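Local coordinates for protein 2-oxoglutarate dehydrogenase E3 component (Thermus thermophilus, PDB 2YQU) that probably reoxidises dihydrolipoyl groups carried on lysines of 2-oxo acid dehydrogenase complexes, passing their electrons through bound FAD to NAD+, at residues Gly275-Glu280 with Arg291-His296; Leu23-Gly28 with His323-Phe328; Glu383-Val388 with His401-Arg406. One frame throughout, in Å; residues are numbered along the deposited sequence.

Contact 1: Gly275-Glu280 with Arg291-His296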
loop_
_atom_site.group_PDB
_atom_site.type_symbol
_atom_site.label_atom_id
_atom_site.label_comp_id
_atom_site.label_asym_id
_atom_site.label_seq_id
_atom_site.Cartn_x
_atom_site.Cartn_y
_atom_site.Cartn_z
ATOM N N GLY A 275 42.727 -8.932 -13.123
ATOM C CA GLY A 275 42.564 -10.118 -13.947
ATOM C C GLY A 275 41.128 -10.273 -14.403
ATOM O O GLY A 275 40.677 -11.381 -14.684
ATOM N N LEU A 276 40.417 -9.151 -14.476
ATOM C CA LEU A 276 39.000 -9.135 -14.805
ATOM C C LEU A 276 38.746 -8.382 -16.096
ATOM O O LEU A 276 39.542 -7.545 -16.514
ATOM C CB LEU A 276 38.199 -8.468 -13.687
ATOM C CG LEU A 276 38.328 -9.099 -12.304
ATOM C CD1 LEU A 276 37.615 -8.245 -11.256
ATOM C CD2 LEU A 276 37.789 -10.522 -12.318
ATOM N N SER A 277 37.612 -8.689 -16.711
ATOM C CA SER A 277 37.167 -7.968 -17.899
ATOM C C SER A 277 35.646 -7.868 -17.945
ATOM O O SER A 277 34.935 -8.574 -17.228
ATOM C CB SER A 277 37.689 -8.642 -19.167
ATOM O OG SER A 277 37.289 -9.992 -19.236
ATOM N N THR A 278 35.164 -6.967 -18.791
ATOM C CA THR A 278 33.735 -6.810 -19.021
ATOM C C THR A 278 33.293 -7.587 -20.248
ATOM O O THR A 278 34.089 -7.845 -21.156
ATOM C CB THR A 278 33.381 -5.324 -19.197
ATOM O OG1 THR A 278 34.216 -4.732 -20.203
ATOM C CG2 THR A 278 33.706 -4.539 -17.934
ATOM N N ASP A 279 32.011 -7.944 -20.277
ATOM C CA ASP A 279 31.418 -8.580 -21.441
ATOM C C ASP A 279 30.984 -7.520 -22.461
ATOM O O ASP A 279 31.355 -6.356 -22.354
ATOM C CB ASP A 279 30.271 -9.520 -21.036
ATOM C CG ASP A 279 29.063 -8.795 -20.443
ATOM O OD1 ASP A 279 28.927 -7.558 -20.584
ATOM O OD2 ASP A 279 28.185 -9.416 -19.810
ATOM N N GLU A 280 30.180 -7.930 -23.432
ATOM C CA GLU A 280 29.893 -7.106 -24.600
ATOM C C GLU A 280 29.075 -5.869 -24.221
ATOM O O GLU A 280 29.177 -4.829 -24.870
ATOM C CB GLU A 280 29.150 -7.934 -25.657
ATOM C CG GLU A 280 29.975 -9.079 -26.246
ATOM C CD GLU A 280 29.790 -10.400 -25.511
ATOM O OE1 GLU A 280 29.874 -11.460 -26.159
ATOM O OE2 GLU A 280 29.571 -10.390 -24.283
ATOM N N ARG A 291 30.322 -13.829 -7.267
ATOM C CA ARG A 291 31.774 -13.799 -7.422
ATOM C C ARG A 291 32.132 -13.592 -8.885
ATOM O O ARG A 291 31.530 -14.200 -9.773
ATOM C CB ARG A 291 32.415 -15.120 -6.987
ATOM C CG ARG A 291 32.251 -15.496 -5.546
ATOM C CD ARG A 291 32.728 -16.927 -5.262
ATOM N NE ARG A 291 31.883 -17.912 -5.940
ATOM C CZ ARG A 291 31.914 -19.230 -5.722
ATOM N NH1 ARG A 291 32.727 -19.760 -4.820
ATOM N NH2 ARG A 291 31.106 -20.024 -6.410
ATOM N N THR A 292 33.145 -12.773 -9.132
ATOM C CA THR A 292 33.758 -12.700 -10.449
ATOM C C THR A 292 34.608 -13.954 -10.620
ATOM O O THR A 292 34.605 -14.842 -9.750
ATOM C CB THR A 292 34.654 -11.448 -10.591
ATOM O OG1 THR A 292 35.759 -11.541 -9.680
ATOM C CG2 THR A 292 33.923 -10.168 -10.184
ATOM N N ARG A 293 35.354 -14.017 -11.716
ATOM C CA ARG A 293 36.236 -15.151 -11.962
ATOM C C ARG A 293 37.423 -15.180 -10.986
ATOM O O ARG A 293 38.068 -16.218 -10.830
ATOM C CB ARG A 293 36.705 -15.169 -13.421
ATOM C CG ARG A 293 37.704 -14.098 -13.799
ATOM C CD ARG A 293 38.239 -14.266 -15.213
ATOM N NE ARG A 293 38.719 -13.010 -15.785
ATOM C CZ ARG A 293 38.859 -12.778 -17.091
ATOM N NH1 ARG A 293 39.316 -11.600 -17.504
ATOM N NH2 ARG A 293 38.534 -13.703 -17.995
ATOM N N VAL A 294 37.715 -14.046 -10.349
ATOM C CA VAL A 294 38.669 -13.990 -9.244
ATOM C C VAL A 294 37.856 -14.130 -7.956
ATOM O O VAL A 294 37.127 -13.210 -7.590
ATOM C CB VAL A 294 39.464 -12.671 -9.247
ATOM C CG1 VAL A 294 40.366 -12.595 -8.041
ATOM C CG2 VAL A 294 40.263 -12.553 -10.532
ATOM N N PRO A 295 37.970 -15.275 -7.278
ATOM C CA PRO A 295 36.980 -15.687 -6.266
ATOM C C PRO A 295 36.745 -14.746 -5.071
ATOM O O PRO A 295 35.651 -14.766 -4.527
ATOM C CB PRO A 295 37.526 -17.035 -5.765
ATOM C CG PRO A 295 38.486 -17.487 -6.782
ATOM C CD PRO A 295 39.056 -16.263 -7.413
ATOM N N HIS A 296 37.748 -13.971 -4.659
ATOM C CA HIS A 296 37.594 -13.028 -3.547
ATOM C C HIS A 296 37.101 -11.641 -3.987
ATOM O O HIS A 296 37.003 -10.730 -3.167
ATOM C CB HIS A 296 38.914 -12.879 -2.775
ATOM C CG HIS A 296 40.000 -12.208 -3.556
ATOM N ND1 HIS A 296 40.861 -12.905 -4.375
ATOM C CD2 HIS A 296 40.352 -10.904 -3.661
ATOM C CE1 HIS A 296 41.705 -12.059 -4.943
ATOM N NE2 HIS A 296 41.414 -10.838 -4.530
#

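Contact 2: Leu23-Gly28 with His323-Phe328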
loop_
_atom_site.group_PDB
_atom_site.type_symbol
_atom_site.label_atom_id
_atom_site.label_comp_id
_atom_site.label_asym_id
_atom_site.label_seq_id
_atom_site.Cartn_x
_atom_site.Cartn_y
_atom_site.Cartn_z
ATOM N N LEU A 23 28.228 -8.336 10.285
ATOM C CA LEU A 23 28.767 -9.696 10.293
ATOM C C LEU A 23 30.143 -9.769 10.955
ATOM O O LEU A 23 30.681 -10.855 11.150
ATOM C CB LEU A 23 28.838 -10.244 8.864
ATOM C CG LEU A 23 27.462 -10.457 8.221
ATOM C CD1 LEU A 23 27.590 -10.608 6.713
ATOM C CD2 LEU A 23 26.757 -11.653 8.830
ATOM N N GLY A 24 30.698 -8.609 11.297
ATOM C CA GLY A 24 31.952 -8.520 12.023
ATOM C C GLY A 24 33.163 -8.203 11.172
ATOM O O GLY A 24 34.290 -8.308 11.645
ATOM N N MET A 25 32.940 -7.827 9.920
ATOM C CA MET A 25 34.024 -7.479 9.006
ATOM C C MET A 25 34.531 -6.060 9.268
ATOM O O MET A 25 33.766 -5.175 9.669
ATOM C CB MET A 25 33.548 -7.579 7.545
ATOM C CG MET A 25 33.063 -8.963 7.122
ATOM S SD MET A 25 32.721 -9.041 5.348
ATOM C CE MET A 25 34.372 -9.340 4.755
ATOM N N LYS A 26 35.822 -5.854 9.032
ATOM C CA LYS A 26 36.407 -4.520 9.025
ATOM C C LYS A 26 36.283 -4.019 7.605
ATOM O O LYS A 26 36.861 -4.601 6.695
ATOM C CB LYS A 26 37.881 -4.556 9.435
ATOM C CG LYS A 26 38.565 -3.208 9.389
ATOM C CD LYS A 26 40.044 -3.309 9.761
ATOM C CE LYS A 26 40.720 -1.941 9.769
ATOM N NZ LYS A 26 42.212 -2.052 9.576
ATOM N N VAL A 27 35.528 -2.942 7.423
ATOM C CA VAL A 27 35.093 -2.525 6.097
ATOM C C VAL A 27 35.571 -1.123 5.764
ATOM O O VAL A 27 35.497 -0.219 6.596
ATOM C CB VAL A 27 33.554 -2.536 5.987
ATOM C CG1 VAL A 27 33.126 -2.193 4.572
ATOM C CG2 VAL A 27 33.001 -3.880 6.419
ATOM N N GLY A 28 36.062 -0.971 4.542
ATOM C CA GLY A 28 36.338 0.323 3.949
ATOM C C GLY A 28 35.533 0.491 2.675
ATOM O O GLY A 28 35.228 -0.485 1.992
ATOM N N HIS A 323 27.912 -14.315 1.750
ATOM C CA HIS A 323 28.673 -15.416 1.150
ATOM C C HIS A 323 30.142 -15.343 1.553
ATOM O O HIS A 323 30.758 -16.363 1.840
ATOM C CB HIS A 323 28.569 -15.407 -0.370
ATOM C CG HIS A 323 29.224 -16.583 -1.021
ATOM N ND1 HIS A 323 30.342 -16.468 -1.819
ATOM C CD2 HIS A 323 28.940 -17.905 -0.964
ATOM C CE1 HIS A 323 30.700 -17.666 -2.249
ATOM N NE2 HIS A 323 29.862 -18.555 -1.747
ATOM N N MET A 324 30.690 -14.135 1.573
ATOM C CA MET A 324 32.068 -13.914 2.012
ATOM C C MET A 324 32.304 -14.527 3.398
ATOM O O MET A 324 33.283 -15.232 3.612
ATOM C CB MET A 324 32.386 -12.414 2.078
ATOM C CG MET A 324 32.504 -11.733 0.740
ATOM S SD MET A 324 32.523 -9.956 0.928
ATOM C CE MET A 324 32.093 -9.433 -0.725
ATOM N N VAL A 325 31.397 -14.257 4.327
ATOM C CA VAL A 325 31.595 -14.632 5.734
ATOM C C VAL A 325 31.145 -16.070 6.028
ATOM O O VAL A 325 31.833 -16.800 6.740
ATOM C CB VAL A 325 30.879 -13.630 6.668
ATOM C CG1 VAL A 325 30.958 -14.072 8.142
ATOM C CG2 VAL A 325 31.467 -12.230 6.493
ATOM N N ARG A 326 30.000 -16.473 5.477
ATOM C CA ARG A 326 29.369 -17.750 5.833
ATOM C C ARG A 326 29.476 -18.840 4.760
ATOM O O ARG A 326 29.226 -20.012 5.041
ATOM C CB ARG A 326 27.893 -17.531 6.166
ATOM C CG ARG A 326 27.626 -16.575 7.311
ATOM C CD ARG A 326 26.185 -16.084 7.357
ATOM N NE ARG A 326 25.873 -15.357 8.585
ATOM C CZ ARG A 326 24.705 -14.755 8.818
ATOM N NH1 ARG A 326 23.725 -14.796 7.918
ATOM N NH2 ARG A 326 24.513 -14.116 9.962
ATOM N N GLY A 327 29.813 -18.453 3.535
ATOM C CA GLY A 327 29.974 -19.391 2.437
ATOM C C GLY A 327 28.671 -19.747 1.740
ATOM O O GLY A 327 28.649 -20.636 0.888
ATOM N N PHE A 328 27.596 -19.046 2.103
ATOM C CA PHE A 328 26.273 -19.241 1.514
ATOM C C PHE A 328 25.564 -17.886 1.375
ATOM O O PHE A 328 25.614 -17.038 2.269
ATOM C CB PHE A 328 25.420 -20.184 2.378
ATOM C CG PHE A 328 25.997 -21.575 2.539
ATOM C CD1 PHE A 328 26.894 -21.857 3.567
ATOM C CD2 PHE A 328 25.623 -22.606 1.682
ATOM C CE1 PHE A 328 27.416 -23.138 3.731
ATOM C CE2 PHE A 328 26.146 -23.890 1.837
ATOM C CZ PHE A 328 27.039 -24.156 2.863
#

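Contact 3: Glu383-Val388 with His401-Arg406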
loop_
_atom_site.group_PDB
_atom_site.type_symbol
_atom_site.label_atom_id
_atom_site.label_comp_id
_atom_site.label_asym_id
_atom_site.label_seq_id
_atom_site.Cartn_x
_atom_site.Cartn_y
_atom_site.Cartn_z
ATOM N N GLU A 383 -9.827 3.083 -13.208
ATOM C CA GLU A 383 -8.982 2.443 -14.211
ATOM C C GLU A 383 -7.858 1.641 -13.571
ATOM O O GLU A 383 -7.279 2.058 -12.572
ATOM C CB GLU A 383 -8.355 3.490 -15.141
ATOM C CG GLU A 383 -9.319 4.218 -16.067
ATOM C CD GLU A 383 -10.123 3.289 -16.963
ATOM O OE1 GLU A 383 -9.521 2.488 -17.725
ATOM O OE2 GLU A 383 -11.369 3.370 -16.909
ATOM N N GLY A 384 -7.536 0.509 -14.185
ATOM C CA GLY A 384 -6.447 -0.335 -13.747
ATOM C C GLY A 384 -6.880 -1.751 -13.469
ATOM O O GLY A 384 -8.067 -2.072 -13.490
ATOM N N PHE A 385 -5.898 -2.606 -13.217
ATOM C CA PHE A 385 -6.154 -3.991 -12.844
ATOM C C PHE A 385 -4.931 -4.585 -12.169
ATOM O O PHE A 385 -3.838 -4.031 -12.239
ATOM C CB PHE A 385 -6.500 -4.828 -14.085
ATOM C CG PHE A 385 -5.357 -4.954 -15.071
ATOM C CD1 PHE A 385 -4.415 -5.976 -14.942
ATOM C CD2 PHE A 385 -5.234 -4.061 -16.128
ATOM C CE1 PHE A 385 -3.362 -6.092 -15.849
ATOM C CE2 PHE A 385 -4.184 -4.173 -17.042
ATOM C CZ PHE A 385 -3.250 -5.191 -16.901
ATOM N N ILE A 386 -5.133 -5.707 -11.495
ATOM C CA ILE A 386 -4.027 -6.569 -11.086
ATOM C C ILE A 386 -4.280 -7.967 -11.637
ATOM O O ILE A 386 -5.410 -8.446 -11.651
ATOM C CB ILE A 386 -3.855 -6.600 -9.543
ATOM C CG1 ILE A 386 -3.438 -5.219 -9.027
ATOM C CG2 ILE A 386 -2.802 -7.649 -9.137
ATOM C CD1 ILE A 386 -3.441 -5.093 -7.518
ATOM N N LYS A 387 -3.205 -8.598 -12.089
ATOM C CA LYS A 387 -3.224 -9.890 -12.729
ATOM C C LYS A 387 -2.257 -10.805 -11.980
ATOM O O LYS A 387 -1.104 -10.438 -11.742
ATOM C CB LYS A 387 -2.811 -9.702 -14.192
ATOM C CG LYS A 387 -2.404 -10.936 -14.932
ATOM C CD LYS A 387 -2.418 -10.710 -16.440
ATOM C CE LYS A 387 -1.095 -10.145 -16.960
ATOM N NZ LYS A 387 -1.075 -10.040 -18.463
ATOM N N VAL A 388 -2.738 -11.977 -11.585
ATOM C CA VAL A 388 -1.918 -13.016 -10.980
ATOM C C VAL A 388 -1.749 -14.171 -11.970
ATOM O O VAL A 388 -2.717 -14.662 -12.540
ATOM C CB VAL A 388 -2.540 -13.525 -9.663
ATOM C CG1 VAL A 388 -1.785 -14.759 -9.125
ATOM C CG2 VAL A 388 -2.577 -12.410 -8.621
ATOM N N HIS A 401 1.259 -8.693 -11.719
ATOM C CA HIS A 401 1.446 -7.525 -12.559
ATOM C C HIS A 401 0.230 -6.620 -12.460
ATOM O O HIS A 401 -0.897 -7.089 -12.332
ATOM C CB HIS A 401 1.618 -7.941 -14.018
ATOM C CG HIS A 401 2.661 -8.993 -14.246
ATOM N ND1 HIS A 401 3.558 -8.913 -15.280
ATOM C CD2 HIS A 401 2.921 -10.165 -13.620
ATOM C CE1 HIS A 401 4.340 -9.977 -15.269
ATOM N NE2 HIS A 401 3.986 -10.745 -14.258
ATOM N N GLY A 402 0.442 -5.320 -12.536
ATOM C CA GLY A 402 -0.680 -4.427 -12.435
ATOM C C GLY A 402 -0.411 -3.024 -12.878
ATOM O O GLY A 402 0.726 -2.621 -13.109
ATOM N N ILE A 403 -1.503 -2.297 -13.019
ATOM C CA ILE A 403 -1.480 -0.867 -13.239
ATOM C C ILE A 403 -2.675 -0.260 -12.516
ATOM O O ILE A 403 -3.792 -0.774 -12.611
ATOM C CB ILE A 403 -1.489 -0.531 -14.746
ATOM C CG1 ILE A 403 -1.530 0.986 -14.951
ATOM C CG2 ILE A 403 -2.646 -1.232 -15.474
ATOM C CD1 ILE A 403 -1.308 1.406 -16.390
ATOM N N GLY A 404 -2.427 0.816 -11.784
ATOM C CA GLY A 404 -3.470 1.485 -11.028
ATOM C C GLY A 404 -2.914 2.302 -9.887
ATOM O O GLY A 404 -1.720 2.272 -9.602
ATOM N N ALA A 405 -3.798 3.056 -9.257
ATOM C CA ALA A 405 -3.461 3.874 -8.105
ATOM C C ALA A 405 -2.752 3.019 -7.063
ATOM O O ALA A 405 -3.245 1.982 -6.678
ATOM C CB ALA A 405 -4.731 4.484 -7.526
ATOM N N ARG A 406 -1.548 3.428 -6.681
ATOM C CA ARG A 406 -0.785 2.774 -5.618
ATOM C C ARG A 406 -0.510 1.278 -5.839
ATOM O O ARG A 406 -0.275 0.550 -4.890
ATOM C CB ARG A 406 -1.476 3.025 -4.275
ATOM C CG ARG A 406 -1.552 4.520 -3.973
ATOM C CD ARG A 406 -2.670 4.937 -3.094
ATOM N NE ARG A 406 -2.734 6.393 -3.033
ATOM C CZ ARG A 406 -3.576 7.072 -2.274
ATOM N NH1 ARG A 406 -4.441 6.438 -1.496
ATOM N NH2 ARG A 406 -3.556 8.400 -2.288
HETATM O O HOH W 1 -6.418 3.561 -10.485
#

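Contact 1: Gly275-Glu280 with Arg291-His296
Arg293 reaches across to the backbone of Gly275 and supplies the polar part of this contact. Its NE donates to Gly275 O at 2.8 Å with an N-H...O angle of 133°. The donor lies in the carbonyl plane, while the oxygen sits near the guanidinium edge but 28° out of the plane of that group. Arg293 NH1 adds a weak bond to the same Gly275 O at 3.1 Å, so two N-H groups of one guanidinium share a single acceptor. NH1 also lies 3.1 Å from Ser277 OG, which approaches the guanidinium obliquely. The Arg293 side chain gets there by placing CG between its backbone N and carbonyl carbon (chi1 72°) and then running out extended to NE.

Both segments belong to the long excursion between strand 262-264 and strand 297-299, and the second leads directly into strand 297-299, an outer strand of the parallel sheet of the FAD-binding domain. Asp302, which binds FAD, follows soon after. The bound cofactor is about 12 Å from the side chain of Leu276.

Apolar packing centres on Leu276, whose CD2 branch makes most of the touches. CD2 lies 3.7 Å from Val294 CG2, and the two side chains cross at about a right angle. It also rests 3.9 Å from Arg293 CG, against the aliphatic root of the arginine, and 3.5 Å from Thr292 OG1. That hydroxyl is hydrogen-bonded to Ile297 O, in the strand against which Leu276 also packs.

Contact 2: Leu23-Gly28 with His323-Phe328
Met324 faces the 23-28 segment from the last turn of helix 310-326, but its outer atoms turn from that segment and touch Leu4 of strand 2-7 and Tyr132. Its SD is met loosely by Met25 CE at 4.3 Å, the Met25 chain being bent about its last torsion (chi3 83°).

Val325 follows and carries the middle of the contact with a single methyl, CG2. This branch stands anti to the carbonyl carbon and reaches 3.6 Å from Met25 SD and 3.7 Å from Met25 CG, Met25 and Val325 lying alongside with their ends pointing opposite ways. The same CG2 lies 4.1 Å from Leu23 CB, so it touches both side chains that flank Gly24.

Arg326, exposed to solvent, runs out extended from CG to NE and offers one face of its guanidinium to Leu23. The leucine methyl CD2 sits 3.3 Å above that plane, off-centre, near the NH2 side and 3.5 Å from NH2. Leucine and arginine cross at about a right angle, an apolar methyl against a flat cation.

Gly327 ends the helix with positive phi, its N bonded back to His323 O at 2.9 Å.

Across the contact, Gly24, also with positive phi, follows helix 11-22 in a Schellman motif, and Met25 leads the chain on into strand 27-31. Strand 2-7, helix 11-22 and strand 27-31 form the beta-alpha-beta crossover of a Rossmann-type dinucleotide fold. Its glycine-rich turn binds FAD, as does Glu31 at the end of the second strand, and helix 310-326 packs here beside the crossover.

Contact 3: Glu383-Val388 with His401-Arg406
The ring of Phe385 comes against Ile403 because CG lies between the backbone N and carbonyl carbon (chi1 65°); Ile403 CG2 occupies the corresponding position on its own residue. Ring atom CE2 and methyl CG2 thus meet at 3.7 Å, the two side chains crossing at a slant. The backbones form an antiparallel hairpin pairing. Phe385 with Ile403 and Lys387 with His401 are hydrogen-bonded pairs, each closed by two reciprocal bonds: Phe385 N to Ile403 O at 2.9 Å and Ile403 N to Phe385 O at 3.0 Å, then Lys387 N to His401 O at 2.8 Å and His401 N to Lys387 O at 2.9 Å. Between them Ile386 and Gly402 are a non-hydrogen-bonded pair, their CA atoms 4.2 Å apart. Past Gly404 the chains part, and a water takes over, donating to Glu383 O at 2.7 Å and accepting from Ala405 N. Lys387 NZ forms salt bridges with Glu209, Glu353 and Asp207, and His401 NE2 is hydrogen-bonded to Tyr351 O. Within the antiparallel sheet of the dimerisation domain, strands 363-369 and 345-350 flank this pair. Helix 208-221 covers the face of Phe385 and Ile403, whereas helices 407-419 and 438-449 pack on that of Ile386.

In the fold
Contact 3 is a buried core pairing, contact 1 is partly buried and contact 2 lies at the surface. Contacts 1 and 2 belong to the same region: both segments of contact 1 fall, in sequence, between the two segments of contact 2, and the two contacts touch where Arg291 CD packs on His323 CE1 at 3.7 Å. Contact 3 stands apart in the dimerisation domain, its centre about 40 Å from either of the others. The chemistry follows the setting: regular main-chain bonds join neighbouring strands in contact 3, an arginine grips a loop carbonyl beside a small apolar cluster in contact 1, and side-chain packing alone joins a helix end to a turn in contact 2.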